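Local structure of carbohydrate oxidase (Microdochium nivale, 3RJA) at residues V316-I329 with D381-N394. The protein catalyses the FAD-dependent oxidation of the C1 hydroxyl of mono-, oligo- and polysaccharides to lactones, reducing molecular oxygen to hydrogen peroxide. Residues are numbered along the deposited sequence; the frame is centred on the assembly and turned at random.
Sequences VENFYAKSLTLKSI and DKLWLIQFYDRYDN. With ABL ((2R,3R,4R,5R)-4,5-dihydroxy-2-(hydroxymethyl)-6-oxopiperidin-3-yl beta-D-glucopyranoside), chain G.
E317 OE1 serves two donors of the opposing strand: R391 NH1 in a salt bridge (2.7 Å) and Y389 OH in a hydrogen bond (2.8 Å). They arrive from opposite faces of the carboxylate, whose plane stands 84° to the guanidinium. Each donor has a second duty: R391 NH1 and NH2 bind O2 and O3 of the bound disaccharide analogue ABL, and Y389 OH also accepts from ABL O6A. With an alanine here, R391 is likely to lose its charged mate within the contact and the Y389 hydroxyl to turn more freely. F319, its CG set between the backbone N and the carbonyl carbon (chi1 70°), stacks offset on Y389, and Y389 OH sits 3.2 Å above the F319 ring plane, over its centre. Q387 adds a weak bond to ABL O1A while its OE1 is hydrogen-bonded to Y72. K322 NZ donates to Y320 OH (3.0 Å) and bridges to D407 and D430; Y320 OH also bonds D430. N394 ND2 reaches V316 O (2.9 Å), and N318 ND2 reaches D393 O (3.1 Å). Backbone N-H and C=O groups of Y320, K322, L324 and L326 pair with those of D390, F388, I386 and W384. This antiparallel pair ends in a classic beta bulge, L383 and W384 facing L326; Q387, Y389 and R391, with E317, line the sugar pocket beside FAD.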
ATOM      1  N   VAL A 316      -5.074 -10.407 -12.867  1.00 15.24           N
ATOM      2  CA  VAL A 316      -3.914  -9.568 -13.139  1.00 14.59           C
ATOM      3  C   VAL A 316      -4.367  -8.375 -13.928  1.00 15.44           C
ATOM      4  O   VAL A 316      -5.464  -8.382 -14.504  1.00 13.07           O
ATOM      5  CB  VAL A 316      -2.818 -10.329 -13.937  1.00 16.11           C
ATOM      6  CG1 VAL A 316      -2.271 -11.524 -13.112  1.00 13.67           C
ATOM      7  CG2 VAL A 316      -3.357 -10.803 -15.311  1.00 14.86           C
ATOM      8  N   GLU A 317      -3.517  -7.345 -13.945  1.00 14.47           N
ATOM      9  CA  GLU A 317      -3.787  -6.133 -14.694  1.00 15.25           C
ATOM     10  C   GLU A 317      -2.517  -5.715 -15.408  1.00 15.35           C
ATOM     11  O   GLU A 317      -1.429  -6.245 -15.139  1.00 15.33           O
ATOM     12  CB  GLU A 317      -4.283  -5.004 -13.759  1.00 14.81           C
ATOM     13  CG  GLU A 317      -5.552  -5.383 -12.977  1.00 15.91           C
ATOM     14  CD  GLU A 317      -6.099  -4.250 -12.078  1.00 17.43           C
ATOM     15  OE1 GLU A 317      -5.710  -3.069 -12.210  1.00 17.86           O
ATOM     16  OE2 GLU A 317      -6.908  -4.566 -11.204  1.00 20.48           O
ATOM     17  N   ASN A 318      -2.658  -4.738 -16.297  1.00 15.04           N
ATOM     18  CA  ASN A 318      -1.570  -4.342 -17.181  1.00 14.74           C
ATOM     19  C   ASN A 318      -1.461  -2.808 -17.184  1.00 13.50           C
ATOM     20  O   ASN A 318      -2.273  -2.119 -17.823  1.00 11.53           O
ATOM     21  CB  ASN A 318      -1.863  -4.887 -18.593  1.00 15.18           C
ATOM     22  CG  ASN A 318      -0.802  -4.514 -19.600  1.00 16.44           C
ATOM     23  OD1 ASN A 318       0.368  -4.339 -19.260  1.00 16.83           O
ATOM     24  ND2 ASN A 318      -1.212  -4.375 -20.861  1.00 19.08           N
ATOM     25  N   PHE A 319      -0.475  -2.256 -16.476  1.00 12.80           N
ATOM     26  CA  PHE A 319      -0.619  -0.853 -16.112  1.00 12.91           C
ATOM     27  C   PHE A 319       0.661  -0.157 -15.683  1.00 14.07           C
ATOM     28  O   PHE A 319       1.720  -0.783 -15.507  1.00 14.04           O
ATOM     29  CB  PHE A 319      -1.662  -0.737 -14.962  1.00 13.39           C
ATOM     30  CG  PHE A 319      -1.156  -1.293 -13.622  1.00 13.40           C
ATOM     31  CD1 PHE A 319      -1.278  -2.647 -13.319  1.00 12.71           C
ATOM     32  CD2 PHE A 319      -0.565  -0.450 -12.686  1.00 12.80           C
ATOM     33  CE1 PHE A 319      -0.811  -3.147 -12.091  1.00 13.86           C
ATOM     34  CE2 PHE A 319      -0.098  -0.940 -11.449  1.00 13.24           C
ATOM     35  CZ  PHE A 319      -0.215  -2.267 -11.153  1.00 13.19           C
ATOM     36  N   TYR A 320       0.532   1.157 -15.520  1.00 12.88           N
ATOM     37  CA  TYR A 320       1.550   1.986 -14.940  1.00 12.82           C
ATOM     38  C   TYR A 320       0.867   2.857 -13.889  1.00 12.81           C
ATOM     39  O   TYR A 320      -0.320   3.207 -14.028  1.00 13.07           O
ATOM     40  CB  TYR A 320       2.203   2.873 -15.996  1.00 13.38           C
ATOM     41  CG  TYR A 320       3.315   3.742 -15.437  1.00 13.37           C
ATOM     42  CD1 TYR A 320       4.397   3.177 -14.735  1.00 13.23           C
ATOM     43  CD2 TYR A 320       3.301   5.112 -15.618  1.00 13.38           C
ATOM     44  CE1 TYR A 320       5.424   3.960 -14.235  1.00 12.26           C
ATOM     45  CE2 TYR A 320       4.319   5.908 -15.126  1.00 12.70           C
ATOM     46  CZ  TYR A 320       5.376   5.333 -14.432  1.00 13.13           C
ATOM     47  OH  TYR A 320       6.373   6.151 -13.937  1.00 11.57           O
ATOM     48  N   ALA A 321       1.606   3.196 -12.838  1.00 11.25           N
ATOM     49  CA  ALA A 321       1.050   3.972 -11.735  1.00 10.83           C
ATOM     50  C   ALA A 321       2.131   4.904 -11.151  1.00 11.50           C
ATOM     51  O   ALA A 321       3.349   4.636 -11.266  1.00 12.10           O
ATOM     52  CB  ALA A 321       0.500   3.025 -10.653  1.00  8.76           C
ATOM     53  N   LYS A 322       1.681   5.983 -10.514  1.00 11.36           N
ATOM     54  CA  LYS A 322       2.564   6.947  -9.888  1.00 11.23           C
ATOM     55  C   LYS A 322       1.873   7.438  -8.636  1.00 11.26           C
ATOM     56  O   LYS A 322       0.678   7.211  -8.468  1.00 10.55           O
ATOM     57  CB  LYS A 322       2.852   8.125 -10.826  1.00 11.23           C
ATOM     58  CG  LYS A 322       3.726   7.788 -12.034  1.00 10.97           C
ATOM     59  CD  LYS A 322       4.203   9.074 -12.812  1.00 10.88           C
ATOM     60  CE  LYS A 322       5.488   9.715 -12.232  1.00 10.62           C
ATOM     61  NZ  LYS A 322       6.689   8.891 -12.655  1.00 10.47           N
ATOM     62  N   SER A 323       2.604   8.154  -7.787  1.00 12.09           N
ATOM     63  CA  SER A 323       2.017   8.693  -6.569  1.00 13.09           C
ATOM     64  C   SER A 323       2.611  10.048  -6.199  1.00 12.95           C
ATOM     65  O   SER A 323       3.629  10.457  -6.739  1.00 11.35           O
ATOM     66  CB  SER A 323       2.192   7.708  -5.384  1.00 13.71           C
ATOM     67  OG  SER A 323       3.538   7.723  -4.887  1.00 15.14           O
ATOM     68  N   LEU A 324       1.945  10.711  -5.251  1.00 13.10           N
ATOM     69  CA  LEU A 324       2.422  11.919  -4.583  1.00 12.65           C
ATOM     70  C   LEU A 324       1.843  11.945  -3.196  1.00 13.00           C
ATOM     71  O   LEU A 324       0.684  11.535  -2.987  1.00 12.84           O
ATOM     72  CB  LEU A 324       1.969  13.187  -5.318  1.00 12.24           C
ATOM     73  CG  LEU A 324       2.748  13.546  -6.594  1.00 13.06           C
ATOM     74  CD1 LEU A 324       2.104  14.755  -7.305  1.00 12.23           C
ATOM     75  CD2 LEU A 324       4.247  13.796  -6.278  1.00 12.40           C
ATOM     76  N   THR A 325       2.647  12.433  -2.250  1.00 12.73           N
ATOM     77  CA  THR A 325       2.144  12.801  -0.946  1.00 12.79           C
ATOM     78  C   THR A 325       2.443  14.319  -0.838  1.00 12.81           C
ATOM     79  O   THR A 325       3.529  14.750  -1.161  1.00 13.23           O
ATOM     80  CB  THR A 325       2.790  11.950   0.196  1.00 13.50           C
ATOM     81  OG1 THR A 325       4.219  12.182   0.260  1.00 13.25           O
ATOM     82  CG2 THR A 325       2.546  10.420  -0.033  1.00 12.64           C
ATOM     83  N   LEU A 326       1.473  15.125  -0.414  1.00 12.67           N
ATOM     84  CA  LEU A 326       1.683  16.584  -0.390  1.00 12.44           C
ATOM     85  C   LEU A 326       1.288  17.183   0.924  1.00 13.24           C
ATOM     86  O   LEU A 326       0.263  16.790   1.493  1.00 11.46           O
ATOM     87  CB  LEU A 326       0.849  17.280  -1.468  1.00 11.76           C
ATOM     88  CG  LEU A 326       0.810  16.707  -2.891  1.00 12.10           C
ATOM     89  CD1 LEU A 326      -0.321  17.443  -3.668  1.00 12.28           C
ATOM     90  CD2 LEU A 326       2.180  16.844  -3.596  1.00 11.09           C
ATOM     91  N   LYS A 327       2.079  18.166   1.386  1.00 13.67           N
ATOM     92  CA  LYS A 327       1.651  18.979   2.522  1.00 15.50           C
ATOM     93  C   LYS A 327       0.355  19.703   2.187  1.00 14.42           C
ATOM     94  O   LYS A 327      -0.534  19.802   3.021  1.00 16.11           O
ATOM     95  CB  LYS A 327       2.727  20.003   2.923  1.00 15.23           C
ATOM     96  CG  LYS A 327       4.004  19.341   3.372  1.00 17.85           C
ATOM     97  CD  LYS A 327       4.959  20.326   4.069  1.00 19.44           C
ATOM     98  CE  LYS A 327       6.170  19.569   4.550  1.00 20.62           C
ATOM     99  NZ  LYS A 327       7.370  20.478   4.665  1.00 22.39           N
ATOM    100  N   SER A 328       0.267  20.212   0.969  1.00 12.90           N
ATOM    101  CA  SER A 328      -0.896  20.973   0.517  1.00 13.68           C
ATOM    102  C   SER A 328      -0.943  20.943  -0.972  1.00 13.45           C
ATOM    103  O   SER A 328       0.110  20.996  -1.625  1.00 13.58           O
ATOM    104  CB  SER A 328      -0.778  22.451   0.912  1.00 14.18           C
ATOM    105  OG  SER A 328      -1.914  23.171   0.418  1.00 14.88           O
ATOM    106  N   ILE A 329      -2.138  20.946  -1.544  1.00 13.46           N
ATOM    107  CA  ILE A 329      -2.189  21.073  -3.013  1.00 14.96           C
ATOM    108  C   ILE A 329      -2.435  22.541  -3.464  1.00 15.84           C
ATOM    109  O   ILE A 329      -2.407  22.859  -4.660  1.00 16.23           O
ATOM    110  CB  ILE A 329      -3.228  20.096  -3.648  1.00 14.88           C
ATOM    111  CG1 ILE A 329      -2.858  19.801  -5.120  1.00 16.26           C
ATOM    112  CG2 ILE A 329      -4.645  20.640  -3.468  1.00 13.53           C
ATOM    113  CD1 ILE A 329      -3.718  18.720  -5.808  1.00 18.28           C
ATOM    114  N   ASP A 381       3.454  14.256   7.763  1.00 13.40           N
ATOM    115  CA  ASP A 381       3.255  15.699   7.632  1.00 14.29           C
ATOM    116  C   ASP A 381       2.613  16.004   6.290  1.00 14.46           C
ATOM    117  O   ASP A 381       2.715  17.127   5.784  1.00 14.03           O
ATOM    118  CB  ASP A 381       4.598  16.453   7.762  1.00 14.45           C
ATOM    119  CG  ASP A 381       5.650  15.969   6.761  1.00 15.97           C
ATOM    120  OD1 ASP A 381       5.463  14.893   6.111  1.00 16.85           O
ATOM    121  OD2 ASP A 381       6.682  16.662   6.602  1.00 16.21           O
ATOM    122  N   LYS A 382       2.016  14.983   5.680  1.00 14.25           N
ATOM    123  CA  LYS A 382       1.350  15.136   4.361  1.00 14.52           C
ATOM    124  C   LYS A 382      -0.147  14.967   4.490  1.00 13.69           C
ATOM    125  O   LYS A 382      -0.621  13.953   5.015  1.00 14.49           O
ATOM    126  CB  LYS A 382       1.882  14.139   3.317  1.00 14.57           C
ATOM    127  CG  LYS A 382       3.432  14.051   3.214  1.00 16.09           C
ATOM    128  CD  LYS A 382       4.084  15.445   2.944  1.00 15.59           C
ATOM    129  CE  LYS A 382       5.508  15.352   2.386  1.00 14.36           C
ATOM    130  NZ  LYS A 382       6.470  14.846   3.394  1.00 14.85           N
ATOM    131  N   LEU A 383      -0.886  15.953   3.993  1.00 13.28           N
ATOM    132  CA  LEU A 383      -2.326  15.949   4.036  1.00 13.20           C
ATOM    133  C   LEU A 383      -2.906  15.030   2.966  1.00 13.41           C
ATOM    134  O   LEU A 383      -3.855  14.261   3.239  1.00 13.09           O
ATOM    135  CB  LEU A 383      -2.891  17.398   3.876  1.00 14.57           C
ATOM    136  CG  LEU A 383      -4.405  17.493   4.100  1.00 14.72           C
ATOM    137  CD1 LEU A 383      -4.802  18.771   4.835  1.00 17.19           C
ATOM    138  CD2 LEU A 383      -5.193  17.365   2.797  1.00 15.66           C
ATOM    139  N   TRP A 384      -2.368  15.138   1.749  1.00 12.37           N
ATOM    140  CA  TRP A 384      -2.859  14.360   0.605  1.00 12.74           C
ATOM    141  C   TRP A 384      -1.975  13.150   0.288  1.00 12.32           C
ATOM    142  O   TRP A 384      -0.753  13.268   0.210  1.00 13.74           O
ATOM    143  CB  TRP A 384      -2.840  15.239  -0.660  1.00 12.96           C
ATOM    144  CG  TRP A 384      -3.856  16.363  -0.665  1.00 14.42           C
ATOM    145  CD1 TRP A 384      -3.599  17.715  -0.585  1.00 14.63           C
ATOM    146  CD2 TRP A 384      -5.274  16.233  -0.793  1.00 14.96           C
ATOM    147  NE1 TRP A 384      -4.774  18.431  -0.648  1.00 15.06           N
ATOM    148  CE2 TRP A 384      -5.821  17.548  -0.777  1.00 15.56           C
ATOM    149  CE3 TRP A 384      -6.142  15.135  -0.899  1.00 14.74           C
ATOM    150  CZ2 TRP A 384      -7.198  17.790  -0.865  1.00 15.48           C
ATOM    151  CZ3 TRP A 384      -7.520  15.380  -0.999  1.00 15.87           C
ATOM    152  CH2 TRP A 384      -8.031  16.699  -0.972  1.00 16.33           C
ATOM    153  N   LEU A 385      -2.602  12.011   0.058  1.00 12.22           N
ATOM    154  CA  LEU A 385      -1.968  10.846  -0.558  1.00 12.07           C
ATOM    155  C   LEU A 385      -2.671  10.671  -1.926  1.00 11.77           C
ATOM    156  O   LEU A 385      -3.895  10.559  -1.994  1.00 11.85           O
ATOM    157  CB  LEU A 385      -2.149   9.582   0.309  1.00 11.95           C
ATOM    158  CG  LEU A 385      -1.980   8.214  -0.392  1.00 12.34           C
ATOM    159  CD1 LEU A 385      -0.586   8.015  -0.946  1.00 11.80           C
ATOM    160  CD2 LEU A 385      -2.299   7.070   0.517  1.00 11.96           C
ATOM    161  N   ILE A 386      -1.894  10.648  -3.002  1.00 10.93           N
ATOM    162  CA  ILE A 386      -2.478  10.727  -4.334  1.00 10.81           C
ATOM    163  C   ILE A 386      -1.994   9.557  -5.154  1.00 10.26           C
ATOM    164  O   ILE A 386      -0.787   9.306  -5.227  1.00 10.41           O
ATOM    165  CB  ILE A 386      -2.103  12.068  -5.038  1.00 10.57           C
ATOM    166  CG1 ILE A 386      -2.613  13.264  -4.208  1.00 10.69           C
ATOM    167  CG2 ILE A 386      -2.618  12.109  -6.496  1.00  9.11           C
ATOM    168  CD1 ILE A 386      -2.116  14.653  -4.732  1.00 10.63           C
ATOM    169  N   GLN A 387      -2.942   8.848  -5.754  1.00 10.81           N
ATOM    170  CA  GLN A 387      -2.642   7.774  -6.684  1.00 10.49           C
ATOM    171  C   GLN A 387      -3.064   8.150  -8.108  1.00 11.78           C
ATOM    172  O   GLN A 387      -4.170   8.687  -8.321  1.00 12.22           O
ATOM    173  CB  GLN A 387      -3.309   6.453  -6.252  1.00 11.07           C
ATOM    174  CG  GLN A 387      -2.935   5.295  -7.219  1.00 10.91           C
ATOM    175  CD  GLN A 387      -3.335   3.914  -6.744  1.00 12.26           C
ATOM    176  OE1 GLN A 387      -2.741   2.914  -7.171  1.00 12.59           O
ATOM    177  NE2 GLN A 387      -4.381   3.835  -5.890  1.00 11.70           N
ATOM    178  N   PHE A 388      -2.162   7.865  -9.057  1.00 11.95           N
ATOM    179  CA  PHE A 388      -2.354   8.010 -10.492  1.00 12.55           C
ATOM    180  C   PHE A 388      -2.182   6.617 -11.082  1.00 12.87           C
ATOM    181  O   PHE A 388      -1.190   5.946 -10.793  1.00 14.14           O
ATOM    182  CB  PHE A 388      -1.245   8.889 -11.098  1.00 13.44           C
ATOM    183  CG  PHE A 388      -1.233  10.320 -10.620  1.00 13.40           C
ATOM    184  CD1 PHE A 388      -2.059  11.285 -11.218  1.00 14.74           C
ATOM    185  CD2 PHE A 388      -0.368  10.707  -9.617  1.00 13.58           C
ATOM    186  CE1 PHE A 388      -2.031  12.615 -10.792  1.00 15.31           C
ATOM    187  CE2 PHE A 388      -0.320  12.030  -9.177  1.00 15.39           C
ATOM    188  CZ  PHE A 388      -1.154  12.993  -9.768  1.00 14.81           C
ATOM    189  N   TYR A 389      -3.128   6.181 -11.904  1.00 12.87           N
ATOM    190  CA  TYR A 389      -3.184   4.770 -12.387  1.00 13.34           C
ATOM    191  C   TYR A 389      -3.614   4.775 -13.859  1.00 13.45           C
ATOM    192  O   TYR A 389      -4.579   5.445 -14.202  1.00 13.50           O
ATOM    193  CB  TYR A 389      -4.217   3.998 -11.594  1.00 11.85           C
ATOM    194  CG  TYR A 389      -4.049   2.486 -11.504  1.00 13.09           C
ATOM    195  CD1 TYR A 389      -3.317   1.913 -10.467  1.00 13.51           C
ATOM    196  CD2 TYR A 389      -4.680   1.620 -12.414  1.00 14.04           C
ATOM    197  CE1 TYR A 389      -3.188   0.541 -10.336  1.00 14.07           C
ATOM    198  CE2 TYR A 389      -4.559   0.221 -12.276  1.00 13.45           C
ATOM    199  CZ  TYR A 389      -3.807  -0.293 -11.226  1.00 14.22           C
ATOM    200  OH  TYR A 389      -3.649  -1.651 -11.058  1.00 15.93           O
ATOM    201  N   ASP A 390      -2.897   4.022 -14.687  1.00 12.96           N
ATOM    202  CA  ASP A 390      -3.013   4.045 -16.137  1.00 13.50           C
ATOM    203  C   ASP A 390      -3.055   2.595 -16.652  1.00 13.47           C
ATOM    204  O   ASP A 390      -2.028   1.921 -16.740  1.00 12.75           O
ATOM    205  CB  ASP A 390      -1.800   4.777 -16.686  1.00 13.83           C
ATOM    206  CG  ASP A 390      -1.883   5.049 -18.171  1.00 15.99           C
ATOM    207  OD1 ASP A 390      -2.919   4.687 -18.797  1.00 15.23           O
ATOM    208  OD2 ASP A 390      -0.876   5.607 -18.707  1.00 14.59           O
ATOM    209  N   ARG A 391      -4.247   2.118 -16.976  1.00 12.56           N
ATOM    210  CA  ARG A 391      -4.427   0.695 -17.247  1.00 14.50           C
ATOM    211  C   ARG A 391      -4.935   0.314 -18.668  1.00 14.91           C
ATOM    212  O   ARG A 391      -6.013   0.716 -19.079  1.00 13.99           O
ATOM    213  CB  ARG A 391      -5.348   0.069 -16.192  1.00 13.43           C
ATOM    214  CG  ARG A 391      -5.637  -1.395 -16.471  1.00 15.44           C
ATOM    215  CD  ARG A 391      -6.380  -2.081 -15.355  1.00 18.47           C
ATOM    216  NE  ARG A 391      -7.818  -1.805 -15.311  1.00 20.89           N
ATOM    217  CZ  ARG A 391      -8.517  -1.627 -14.168  1.00 25.80           C
ATOM    218  NH1 ARG A 391      -7.913  -1.616 -12.947  1.00 22.17           N
ATOM    219  NH2 ARG A 391      -9.830  -1.424 -14.230  1.00 21.97           N
ATOM    220  N   TYR A 392      -4.151  -0.512 -19.360  1.00 15.49           N
ATOM    221  CA  TYR A 392      -4.534  -1.119 -20.626  1.00 15.42           C
ATOM    222  C   TYR A 392      -5.117  -2.523 -20.407  1.00 17.45           C
ATOM    223  O   TYR A 392      -5.004  -3.108 -19.305  1.00 16.96           O
ATOM    224  CB  TYR A 392      -3.324  -1.190 -21.546  1.00 15.94           C
ATOM    225  CG  TYR A 392      -2.942   0.139 -22.165  1.00 15.89           C
ATOM    226  CD1 TYR A 392      -2.255   1.105 -21.422  1.00 15.32           C
ATOM    227  CD2 TYR A 392      -3.281   0.436 -23.504  1.00 16.76           C
ATOM    228  CE1 TYR A 392      -1.893   2.321 -21.978  1.00 15.78           C
ATOM    229  CE2 TYR A 392      -2.937   1.651 -24.078  1.00 16.01           C
ATOM    230  CZ  TYR A 392      -2.251   2.590 -23.317  1.00 16.66           C
ATOM    231  OH  TYR A 392      -1.890   3.777 -23.877  1.00 17.46           O
ATOM    232  N   ASP A 393      -5.773  -3.049 -21.438  1.00 15.58           N
ATOM    233  CA  ASP A 393      -6.318  -4.405 -21.371  1.00 17.52           C
ATOM    234  C   ASP A 393      -5.162  -5.405 -21.323  1.00 16.87           C
ATOM    235  O   ASP A 393      -4.056  -5.119 -21.788  1.00 15.91           O
ATOM    236  CB  ASP A 393      -7.205  -4.690 -22.588  1.00 17.59           C
ATOM    237  CG  ASP A 393      -8.448  -3.857 -22.599  0.50 19.36           C
ATOM    238  OD1 ASP A 393      -8.964  -3.540 -21.503  0.50 18.44           O
ATOM    239  OD2 ASP A 393      -8.907  -3.518 -23.715  0.50 21.27           O
ATOM    240  N   ASN A 394      -5.429  -6.583 -20.781  1.00 16.97           N
ATOM    241  CA  ASN A 394      -4.386  -7.594 -20.655  1.00 19.13           C
ATOM    242  C   ASN A 394      -3.915  -8.184 -21.980  1.00 20.28           C
ATOM    243  O   ASN A 394      -2.821  -8.710 -22.046  1.00 19.07           O
ATOM    244  CB  ASN A 394      -4.801  -8.692 -19.664  1.00 17.96           C
ATOM    245  CG  ASN A 394      -4.887  -8.164 -18.232  1.00 18.03           C
ATOM    246  OD1 ASN A 394      -4.309  -7.111 -17.913  1.00 14.05           O
ATOM    247  ND2 ASN A 394      -5.626  -8.877 -17.373  1.00 17.12           N
TER
HETATM  248  C1A ABL G 604      -5.487   0.997  -4.909  1.00 42.43           C
HETATM  249  O1A ABL G 604      -4.607   1.318  -4.077  1.00 45.61           O
HETATM  250  C2A ABL G 604      -6.920   1.556  -4.801  1.00 42.65           C
HETATM  251  O2A ABL G 604      -7.218   1.708  -3.414  1.00 39.75           O
HETATM  252  C3A ABL G 604      -7.984   0.668  -5.494  1.00 38.30           C
HETATM  253  O3A ABL G 604      -9.191   1.464  -5.596  1.00 38.64           O
HETATM  254  C4A ABL G 604      -7.520   0.326  -6.896  1.00 40.88           C
HETATM  255  O1  ABL G 604      -8.504  -0.467  -7.608  1.00 43.18           O
HETATM  256  C5A ABL G 604      -6.191  -0.502  -6.809  1.00 40.31           C
HETATM  257  N5  ABL G 604      -5.189   0.162  -5.933  1.00 39.74           N
HETATM  258  C6A ABL G 604      -5.502  -0.671  -8.188  1.00 39.00           C
HETATM  259  O6A ABL G 604      -4.684  -1.853  -8.277  1.00 35.72           O
HETATM  260  C1  ABL G 604      -9.402   0.187  -8.550  1.00 45.15           C
HETATM  261  C2  ABL G 604      -9.900  -0.825  -9.612  1.00 46.58           C
HETATM  262  O2  ABL G 604      -8.762  -1.362 -10.297  1.00 51.76           O
HETATM  263  C3  ABL G 604     -10.865  -0.118 -10.573  1.00 48.71           C
HETATM  264  O3  ABL G 604     -11.369  -1.016 -11.561  1.00 50.06           O
HETATM  265  C4  ABL G 604     -12.008   0.549  -9.742  1.00 46.14           C
HETATM  266  O4  ABL G 604     -12.953   1.212 -10.569  1.00 48.59           O
HETATM  267  C5  ABL G 604     -11.409   1.537  -8.734  1.00 44.99           C
HETATM  268  O5  ABL G 604     -10.489   0.811  -7.883  1.00 45.16           O
HETATM  269  C6  ABL G 604     -12.481   2.265  -7.913  1.00 40.74           C
HETATM  270  O6  ABL G 604     -13.373   1.421  -7.260  1.00 36.37           O
HETATM  271  O   HOH W   1      -5.515  -4.835 -17.259  1.00 12.60           O